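Local coordinates for protein diaminopimelate decarboxylase (Phaeodactylum tricornutum, PDB 7JPJ) that probably decarboxylates diaminopimelate to lysine with pyridoxal 5'-phosphate as cofactor, working as a dimer, at residues L12-A17 / T332-S337; H307-L312 / S349-G354; G344-S349 / L378-V383. All coordinates share one frame; numbering follows the deposited sequence.

Interaction 1: L12-A17 / T332-S337; sequences LTPETA and TILPGS
Leu334 pushes its two methyl branches against the start of helix 14-24 and the residues just before it. Leu334 CD2 meets Pro14 CG at 3.7 Å, and the two side chains cross at about a right angle. Leu334 CD1 lies 3.6 Å from the backbone atom Leu12 O and 4.2 Å from Ala17 CB. Leu334 CG stands anti to its carbonyl carbon (chi1 -61°), which aims both branches at the helix. Pro335 extends the apolar patch, with its CD 4.0 Å from Pro14 CG. This is the close-packed part, and it is buried.

The outer side is looser and polar. Thr13 holds the N-cap position and turns away from the strand. Its OG1 shares a 2.6 Å hydrogen bond with Thr16 OG1, also on this side. Glu15 is exposed, yet its OE2 accepts a hydrogen bond from Ser340 N. Within the sheet, the backbone of Leu334 bonds to that of Ile386 in the antiparallel strand 386-390.

The contact thus packs the N-terminal helix against the end of strand 331-334 in the mixed sheet. It lies away from the D-lysine pocket. Between the two segments the hold is apolar packing, and the nearby polar bonds serve the helix start or the adjoining loop.

Interaction 2: H307-L312 / S349-G354; sequences HTFLKL and SVVVVG
Val351 and Leu310 join two neighbouring parallel strands, 308-312 and 347-353, of the mixed beta sheet. This sheet belongs to the beta domain that accompanies the TIM-barrel domain in fold-type III decarboxylases. Segments 308-312 and 349-353 cross at -38°.

Four backbone hydrogen bonds join them, all nearly straight at the hydrogen. Val351 N donates to Thr308 O, and Leu310 N donates to Val351 O at 2.7 Å. Val353 N donates to Leu310 O, tilted from the plane of that carbonyl. The last bond, Leu312 N to Val353 O, is longer at 3.2 Å. Leu310 is therefore gripped through both its N and its O.

Apolar packing fills both faces. On one, Val351 has CG1 anti to its backbone N (chi1 171°). Val351 CG1 lies 4.0 Å from Phe309 CD2, and Val351 CG2 lies 3.5 Å from His307 CD2. Phe309 and Val351 lie side by side, and Val353 CG1 meets the Phe309 ring edge, 3.8 Å from CD2. On the other face Leu310 CD1 rests 3.7 Å from Val350 CG2. Leu312 CD1 touches Val352 CG1 at 3.6 Å, and both residues also pack on Leu387. With an alanine in place of Leu312, a gap would probably open beside Val352 CG1 and Leu387.

Polar ends find partners beyond the two strands. Thr308 OG1 bonds to His300 ND1. Lys311 runs alongside Val353, its CG 3.6 Å from Val353 CG2, and then leads away to place NZ on Gln104 OE1 of the second subunit.

Interaction 3: G344-S349 / L378-V383; sequences GDETES and LRAAAV
Glu346 has CG anti to its backbone N (chi1 -167°), and the chain then bends at chi2 (103°). The first torsion puts Glu346 CG 3.6 Å from Ala380 CB. The bend then leads the carboxylate away. Arg379 also has CG anti to its backbone N (chi1 170°) and stays extended to NE. Its CG passes beside Glu346 O, and its guanidinium group continues to Val343 O, Asp342 O and the carboxylate of Asp385.

The backbones form the end of an antiparallel strand pair. Thr347 and Arg379 are a non-hydrogen-bonded pair whose side chains diverge. Glu348 and Leu378 are a hydrogen-bonded pair. Glu348 N donates to Leu378 O at 2.9 Å, close to the direction of the carbonyl bond. Leu378 N returns a longer bond of 3.3 Å to Glu348 O. Past the strand, Ala380 N donates to Glu346 O at 2.8 Å. In these last two bonds the donor sits above the carbonyl plane. Glu346 O also accepts from Asn5 ND2, so two donors grip it.

Two waters extend the join where the two backbones diverge. One donates to Glu348 OE1 at 2.8 Å and accepts from Ala381 N at 2.8 Å. The other donates to Glu348 O at 2.9 Å and to Arg379 O at 2.8 Å. Glu348 OE1 also forms a salt bridge with Lys298 NZ.

This is a surface contact with little apolar packing, though Leu378 turns inward onto Ile331 and Ile333. Its hold is mainly polar: backbone bonds first, then water. The charges of Glu348 and Arg379 are probably balanced by Lys298 and Asp385, outside the two segments.

In the fold
All three contacts involve the same mixed sheet. Interactions 2 and 3 share strand 347-353 and Ser349: one adds its parallel neighbour, the other its antiparallel one. Interaction 1 instead packs a helix onto the end of strand 331-334. Ile333 of that strand ties the set together, touching Leu310 of interaction 2 and Leu378, Arg379 and Ala381 of interaction 3. Interactions 1 and 2 are buried, while interaction 3 lies at the surface. Their chemistry follows: apolar packing alone between the segments in the first, backbone bonds with valine and leucine packing in the second, backbone bonds with water bridges in the third. Among them, interaction 2 alone reaches the second subunit.

Interaction 1: L12-A17 / T332-S337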
loop_
_atom_site.group_PDB
_atom_site.type_symbol
_atom_site.label_atom_id
_atom_site.label_comp_id
_atom_site.label_asym_id
_atom_site.label_seq_id
_atom_site.Cartn_x
_atom_site.Cartn_y
_atom_site.Cartn_z
ATOM N N LEU A 12 4.026 -13.087 -22.670
ATOM C CA LEU A 12 2.653 -13.010 -23.166
ATOM C C LEU A 12 2.637 -12.473 -24.592
ATOM O O LEU A 12 2.946 -11.299 -24.819
ATOM C CB LEU A 12 1.788 -12.128 -22.264
ATOM C CG LEU A 12 1.367 -12.696 -20.909
ATOM C CD1 LEU A 12 0.454 -11.718 -20.192
ATOM C CD2 LEU A 12 0.689 -14.048 -21.081
ATOM N N THR A 13 2.269 -13.326 -25.543
ATOM C CA THR A 13 1.934 -12.864 -26.880
ATOM C C THR A 13 0.539 -12.246 -26.865
ATOM O O THR A 13 -0.218 -12.431 -25.907
ATOM C CB THR A 13 1.992 -14.022 -27.877
ATOM O OG1 THR A 13 0.935 -14.949 -27.602
ATOM C CG2 THR A 13 3.331 -14.738 -27.795
ATOM N N PRO A 14 0.176 -11.485 -27.903
ATOM C CA PRO A 14 -1.200 -10.960 -27.956
ATOM C C PRO A 14 -2.260 -12.045 -27.895
ATOM O O PRO A 14 -3.351 -11.802 -27.367
ATOM C CB PRO A 14 -1.232 -10.204 -29.290
ATOM C CG PRO A 14 0.184 -9.810 -29.526
ATOM C CD PRO A 14 1.022 -10.923 -28.971
ATOM N N GLU A 15 -1.974 -13.243 -28.413
ATOM C CA GLU A 15 -2.927 -14.342 -28.298
ATOM C C GLU A 15 -2.991 -14.869 -26.869
ATOM O O GLU A 15 -4.080 -15.140 -26.349
ATOM C CB GLU A 15 -2.556 -15.466 -29.266
ATOM C CG GLU A 15 -2.874 -15.180 -30.731
ATOM C CD GLU A 15 -1.828 -14.308 -31.413
ATOM O OE1 GLU A 15 -0.839 -13.924 -30.747
ATOM O OE2 GLU A 15 -1.993 -14.015 -32.619
ATOM N N THR A 16 -1.833 -15.024 -26.221
ATOM C CA THR A 16 -1.811 -15.527 -24.852
ATOM C C THR A 16 -2.421 -14.530 -23.874
ATOM O O THR A 16 -2.986 -14.935 -22.851
ATOM C CB THR A 16 -0.380 -15.857 -24.426
ATOM O OG1 THR A 16 0.328 -16.441 -25.526
ATOM C CG2 THR A 16 -0.388 -16.839 -23.268
ATOM N N ALA A 17 -2.308 -13.230 -24.161
ATOM C CA ALA A 17 -2.887 -12.221 -23.279
ATOM C C ALA A 17 -4.410 -12.272 -23.315
ATOM O O ALA A 17 -5.066 -12.274 -22.268
ATOM C CB ALA A 17 -2.379 -10.831 -23.664
ATOM N N THR A 332 4.797 -3.307 -21.910
ATOM C CA THR A 332 4.541 -3.611 -23.309
ATOM C C THR A 332 3.058 -3.431 -23.587
ATOM O O THR A 332 2.213 -3.855 -22.792
ATOM C CB THR A 332 4.973 -5.041 -23.664
ATOM O OG1 THR A 332 6.395 -5.159 -23.534
ATOM C CG2 THR A 332 4.576 -5.386 -25.091
ATOM N N ILE A 333 2.745 -2.799 -24.713
ATOM C CA ILE A 333 1.370 -2.568 -25.135
ATOM C C ILE A 333 1.075 -3.478 -26.317
ATOM O O ILE A 333 1.754 -3.409 -27.349
ATOM C CB ILE A 333 1.129 -1.096 -25.493
ATOM C CG1 ILE A 333 1.146 -0.249 -24.221
ATOM C CG2 ILE A 333 -0.189 -0.939 -26.240
ATOM C CD1 ILE A 333 1.109 1.228 -24.485
ATOM N N LEU A 334 0.063 -4.334 -26.165
ATOM C CA LEU A 334 -0.361 -5.285 -27.180
ATOM C C LEU A 334 -1.736 -4.909 -27.723
ATOM O O LEU A 334 -2.525 -4.262 -27.026
ATOM C CB LEU A 334 -0.407 -6.709 -26.614
ATOM C CG LEU A 334 0.933 -7.239 -26.098
ATOM C CD1 LEU A 334 0.745 -8.514 -25.293
ATOM C CD2 LEU A 334 1.900 -7.460 -27.253
ATOM N N PRO A 335 -2.053 -5.292 -28.961
ATOM C CA PRO A 335 -3.358 -4.929 -29.532
ATOM C C PRO A 335 -4.496 -5.623 -28.801
ATOM O O PRO A 335 -4.446 -6.827 -28.540
ATOM C CB PRO A 335 -3.256 -5.399 -30.987
ATOM C CG PRO A 335 -2.210 -6.468 -30.962
ATOM C CD PRO A 335 -1.220 -6.034 -29.923
ATOM N N GLY A 336 -5.533 -4.848 -28.473
ATOM C CA GLY A 336 -6.751 -5.403 -27.904
ATOM C C GLY A 336 -7.467 -6.382 -28.813
ATOM O O GLY A 336 -8.429 -7.024 -28.376
ATOM N N SER A 337 -7.031 -6.502 -30.066
ATOM C CA SER A 337 -7.582 -7.520 -30.951
ATOM C C SER A 337 -7.128 -8.914 -30.536
ATOM O O SER A 337 -7.887 -9.883 -30.651
ATOM C CB SER A 337 -7.171 -7.230 -32.392
ATOM O OG SER A 337 -6.945 -8.435 -33.102
#

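Interaction 2: H307-L312 / S349-G354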
loop_
_atom_site.group_PDB
_atom_site.type_symbol
_atom_site.label_atom_id
_atom_site.label_comp_id
_atom_site.label_asym_id
_atom_site.label_seq_id
_atom_site.Cartn_x
_atom_site.Cartn_y
_atom_site.Cartn_z
ATOM N N HIS A 307 1.887 16.355 -21.690
ATOM C CA HIS A 307 2.089 14.926 -21.849
ATOM C C HIS A 307 0.876 14.313 -22.529
ATOM O O HIS A 307 -0.182 14.937 -22.655
ATOM C CB HIS A 307 2.332 14.238 -20.498
ATOM C CG HIS A 307 3.567 14.703 -19.795
ATOM N ND1 HIS A 307 3.658 15.933 -19.181
ATOM C CD2 HIS A 307 4.763 14.097 -19.601
ATOM C CE1 HIS A 307 4.858 16.069 -18.646
ATOM N NE2 HIS A 307 5.548 14.969 -18.886
ATOM N N THR A 308 1.051 13.074 -22.976
ATOM C CA THR A 308 -0.047 12.204 -23.368
ATOM C C THR A 308 -0.181 11.121 -22.309
ATOM O O THR A 308 0.799 10.448 -21.979
ATOM C CB THR A 308 0.195 11.588 -24.748
ATOM O OG1 THR A 308 -0.030 12.579 -25.757
ATOM C CG2 THR A 308 -0.742 10.412 -24.983
ATOM N N PHE A 309 -1.386 10.972 -21.765
ATOM C CA PHE A 309 -1.634 10.090 -20.632
ATOM C C PHE A 309 -2.434 8.872 -21.076
ATOM O O PHE A 309 -3.480 9.012 -21.719
ATOM C CB PHE A 309 -2.388 10.822 -19.520
ATOM C CG PHE A 309 -1.632 11.977 -18.926
ATOM C CD1 PHE A 309 -1.657 13.224 -19.526
ATOM C CD2 PHE A 309 -0.905 11.819 -17.757
ATOM C CE1 PHE A 309 -0.966 14.287 -18.974
ATOM C CE2 PHE A 309 -0.214 12.880 -17.203
ATOM C CZ PHE A 309 -0.243 14.113 -17.812
ATOM N N LEU A 310 -1.941 7.687 -20.725
ATOM C CA LEU A 310 -2.686 6.444 -20.866
ATOM C C LEU A 310 -3.258 6.069 -19.504
ATOM O O LEU A 310 -2.503 5.830 -18.555
ATOM C CB LEU A 310 -1.794 5.321 -21.393
ATOM C CG LEU A 310 -1.263 5.408 -22.824
ATOM C CD1 LEU A 310 -0.582 4.107 -23.189
ATOM C CD2 LEU A 310 -2.378 5.721 -23.805
ATOM N N LYS A 311 -4.583 6.023 -19.407
ATOM C CA LYS A 311 -5.270 5.695 -18.165
ATOM C C LYS A 311 -5.725 4.242 -18.220
ATOM O O LYS A 311 -6.459 3.851 -19.134
ATOM C CB LYS A 311 -6.462 6.625 -17.937
ATOM C CG LYS A 311 -6.157 8.099 -18.178
ATOM C CD LYS A 311 -7.427 8.931 -18.247
ATOM C CE LYS A 311 -7.607 9.779 -17.006
ATOM N NZ LYS A 311 -8.862 10.582 -17.061
ATOM N N LEU A 312 -5.294 3.452 -17.243
ATOM C CA LEU A 312 -5.628 2.038 -17.178
ATOM C C LEU A 312 -6.857 1.811 -16.301
ATOM O O LEU A 312 -7.388 2.732 -15.676
ATOM C CB LEU A 312 -4.450 1.232 -16.631
ATOM C CG LEU A 312 -3.052 1.503 -17.186
ATOM C CD1 LEU A 312 -2.021 0.787 -16.333
ATOM C CD2 LEU A 312 -2.953 1.062 -18.637
ATOM N N SER A 349 5.466 8.252 -27.233
ATOM C CA SER A 349 5.874 8.481 -25.852
ATOM C C SER A 349 4.679 8.934 -25.024
ATOM O O SER A 349 4.003 9.906 -25.375
ATOM C CB SER A 349 6.983 9.529 -25.782
ATOM O OG SER A 349 8.208 9.009 -26.250
ATOM N N VAL A 350 4.421 8.233 -23.920
ATOM C CA VAL A 350 3.248 8.475 -23.093
ATOM C C VAL A 350 3.633 8.382 -21.621
ATOM O O VAL A 350 4.722 7.931 -21.260
ATOM C CB VAL A 350 2.102 7.484 -23.395
ATOM C CG1 VAL A 350 1.670 7.577 -24.856
ATOM C CG2 VAL A 350 2.516 6.066 -23.030
ATOM N N VAL A 351 2.711 8.834 -20.775
ATOM C CA VAL A 351 2.746 8.618 -19.335
ATOM C C VAL A 351 1.578 7.708 -18.989
ATOM O O VAL A 351 0.475 7.878 -19.521
ATOM C CB VAL A 351 2.662 9.949 -18.561
ATOM C CG1 VAL A 351 2.478 9.700 -17.075
ATOM C CG2 VAL A 351 3.898 10.790 -18.812
ATOM N N VAL A 352 1.819 6.734 -18.115
ATOM C CA VAL A 352 0.812 5.747 -17.736
ATOM C C VAL A 352 0.339 6.059 -16.322
ATOM O O VAL A 352 1.151 6.136 -15.391
ATOM C CB VAL A 352 1.360 4.315 -17.833
ATOM C CG1 VAL A 352 0.254 3.306 -17.562
ATOM C CG2 VAL A 352 1.975 4.081 -19.205
ATOM N N VAL A 353 -0.972 6.235 -16.159
ATOM C CA VAL A 353 -1.559 6.547 -14.864
ATOM C C VAL A 353 -2.566 5.466 -14.496
ATOM O O VAL A 353 -3.086 4.738 -15.347
ATOM C CB VAL A 353 -2.231 7.936 -14.837
ATOM C CG1 VAL A 353 -1.226 9.026 -15.190
ATOM C CG2 VAL A 353 -3.429 7.969 -15.773
ATOM N N GLY A 354 -2.845 5.375 -13.189
ATOM C CA GLY A 354 -3.786 4.400 -12.682
ATOM C C GLY A 354 -5.203 4.941 -12.570
ATOM O O GLY A 354 -5.461 6.132 -12.732
#

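Interaction 3: G344-S349 / L378-V383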
loop_
_atom_site.group_PDB
_atom_site.type_symbol
_atom_site.label_atom_id
_atom_site.label_comp_id
_atom_site.label_asym_id
_atom_site.label_seq_id
_atom_site.Cartn_x
_atom_site.Cartn_y
_atom_site.Cartn_z
ATOM N N GLY A 344 2.073 -4.086 -35.396
ATOM C CA GLY A 344 2.433 -2.918 -36.175
ATOM C C GLY A 344 3.807 -2.371 -35.828
ATOM O O GLY A 344 4.663 -3.053 -35.255
ATOM N N ASP A 345 4.013 -1.096 -36.192
ATOM C CA ASP A 345 5.297 -0.442 -35.956
ATOM C C ASP A 345 5.135 1.039 -35.625
ATOM O O ASP A 345 6.016 1.843 -35.948
ATOM C CB ASP A 345 6.226 -0.609 -37.169
ATOM C CG ASP A 345 5.549 -0.251 -38.483
ATOM O OD1 ASP A 345 4.486 0.414 -38.459
ATOM O OD2 ASP A 345 6.077 -0.645 -39.546
ATOM N N GLU A 346 4.030 1.415 -34.989
ATOM C CA GLU A 346 3.782 2.793 -34.591
ATOM C C GLU A 346 4.084 2.953 -33.108
ATOM O O GLU A 346 3.606 2.164 -32.286
ATOM C CB GLU A 346 2.337 3.194 -34.890
ATOM C CG GLU A 346 2.073 4.689 -34.806
ATOM C CD GLU A 346 1.976 5.340 -36.171
ATOM O OE1 GLU A 346 2.866 6.153 -36.506
ATOM O OE2 GLU A 346 1.016 5.031 -36.910
ATOM N N THR A 347 4.878 3.966 -32.771
ATOM C CA THR A 347 5.278 4.228 -31.398
ATOM C C THR A 347 4.780 5.596 -30.951
ATOM O O THR A 347 4.415 6.448 -31.767
ATOM C CB THR A 347 6.806 4.150 -31.227
ATOM O OG1 THR A 347 7.450 4.924 -32.249
ATOM C CG2 THR A 347 7.286 2.706 -31.304
ATOM N N GLU A 348 4.769 5.792 -29.634
ATOM C CA GLU A 348 4.365 7.060 -29.042
ATOM C C GLU A 348 4.876 7.117 -27.609
ATOM O O GLU A 348 4.742 6.141 -26.866
ATOM C CB GLU A 348 2.840 7.225 -29.075
ATOM C CG GLU A 348 2.360 8.662 -28.903
ATOM C CD GLU A 348 0.850 8.765 -28.772
ATOM O OE1 GLU A 348 0.192 7.717 -28.587
ATOM O OE2 GLU A 348 0.318 9.894 -28.849
ATOM N N SER A 349 5.466 8.252 -27.233
ATOM C CA SER A 349 5.874 8.481 -25.852
ATOM C C SER A 349 4.679 8.934 -25.024
ATOM O O SER A 349 4.003 9.906 -25.375
ATOM C CB SER A 349 6.983 9.529 -25.782
ATOM O OG SER A 349 8.208 9.009 -26.250
ATOM N N LEU A 378 6.468 3.442 -26.135
ATOM C CA LEU A 378 5.734 2.195 -26.292
ATOM C C LEU A 378 5.014 2.193 -27.634
ATOM O O LEU A 378 5.060 3.166 -28.392
ATOM C CB LEU A 378 4.738 1.980 -25.144
ATOM C CG LEU A 378 5.206 2.379 -23.748
ATOM C CD1 LEU A 378 4.018 2.717 -22.863
ATOM C CD2 LEU A 378 6.037 1.267 -23.137
ATOM N N ARG A 379 4.355 1.075 -27.929
ATOM C CA ARG A 379 3.515 0.998 -29.113
ATOM C C ARG A 379 2.348 1.965 -28.980
ATOM O O ARG A 379 1.751 2.095 -27.908
ATOM C CB ARG A 379 3.002 -0.432 -29.307
ATOM C CG ARG A 379 1.927 -0.582 -30.378
ATOM C CD ARG A 379 1.373 -1.999 -30.417
ATOM N NE ARG A 379 0.234 -2.130 -31.325
ATOM C CZ ARG A 379 -1.034 -1.959 -30.959
ATOM N NH1 ARG A 379 -1.327 -1.646 -29.705
ATOM N NH2 ARG A 379 -2.011 -2.098 -31.846
ATOM N N ALA A 380 2.045 2.668 -30.067
ATOM C CA ALA A 380 0.879 3.540 -30.096
ATOM C C ALA A 380 -0.357 2.763 -29.678
ATOM O O ALA A 380 -0.672 1.717 -30.253
ATOM C CB ALA A 380 0.696 4.129 -31.493
ATOM N N ALA A 381 -1.045 3.263 -28.658
ATOM C CA ALA A 381 -2.149 2.549 -28.039
ATOM C C ALA A 381 -3.461 3.257 -28.334
ATOM O O ALA A 381 -3.585 4.466 -28.110
ATOM C CB ALA A 381 -1.944 2.427 -26.527
ATOM N N ALA A 382 -4.425 2.505 -28.850
ATOM C CA ALA A 382 -5.805 2.950 -28.903
ATOM C C ALA A 382 -6.540 2.473 -27.655
ATOM O O ALA A 382 -6.081 1.580 -26.937
ATOM C CB ALA A 382 -6.499 2.428 -30.159
ATOM N N VAL A 383 -7.691 3.089 -27.396
ATOM C CA VAL A 383 -8.512 2.669 -26.269
ATOM C C VAL A 383 -9.010 1.253 -26.521
ATOM O O VAL A 383 -9.599 0.961 -27.571
ATOM C CB VAL A 383 -9.674 3.648 -26.050
ATOM C CG1 VAL A 383 -10.638 3.103 -25.008
ATOM C CG2 VAL A 383 -9.139 5.010 -25.632
HETATM O O HOH W 1 0.026 5.317 -27.095
HETATM O O HOH W 2 2.338 4.527 -26.714
#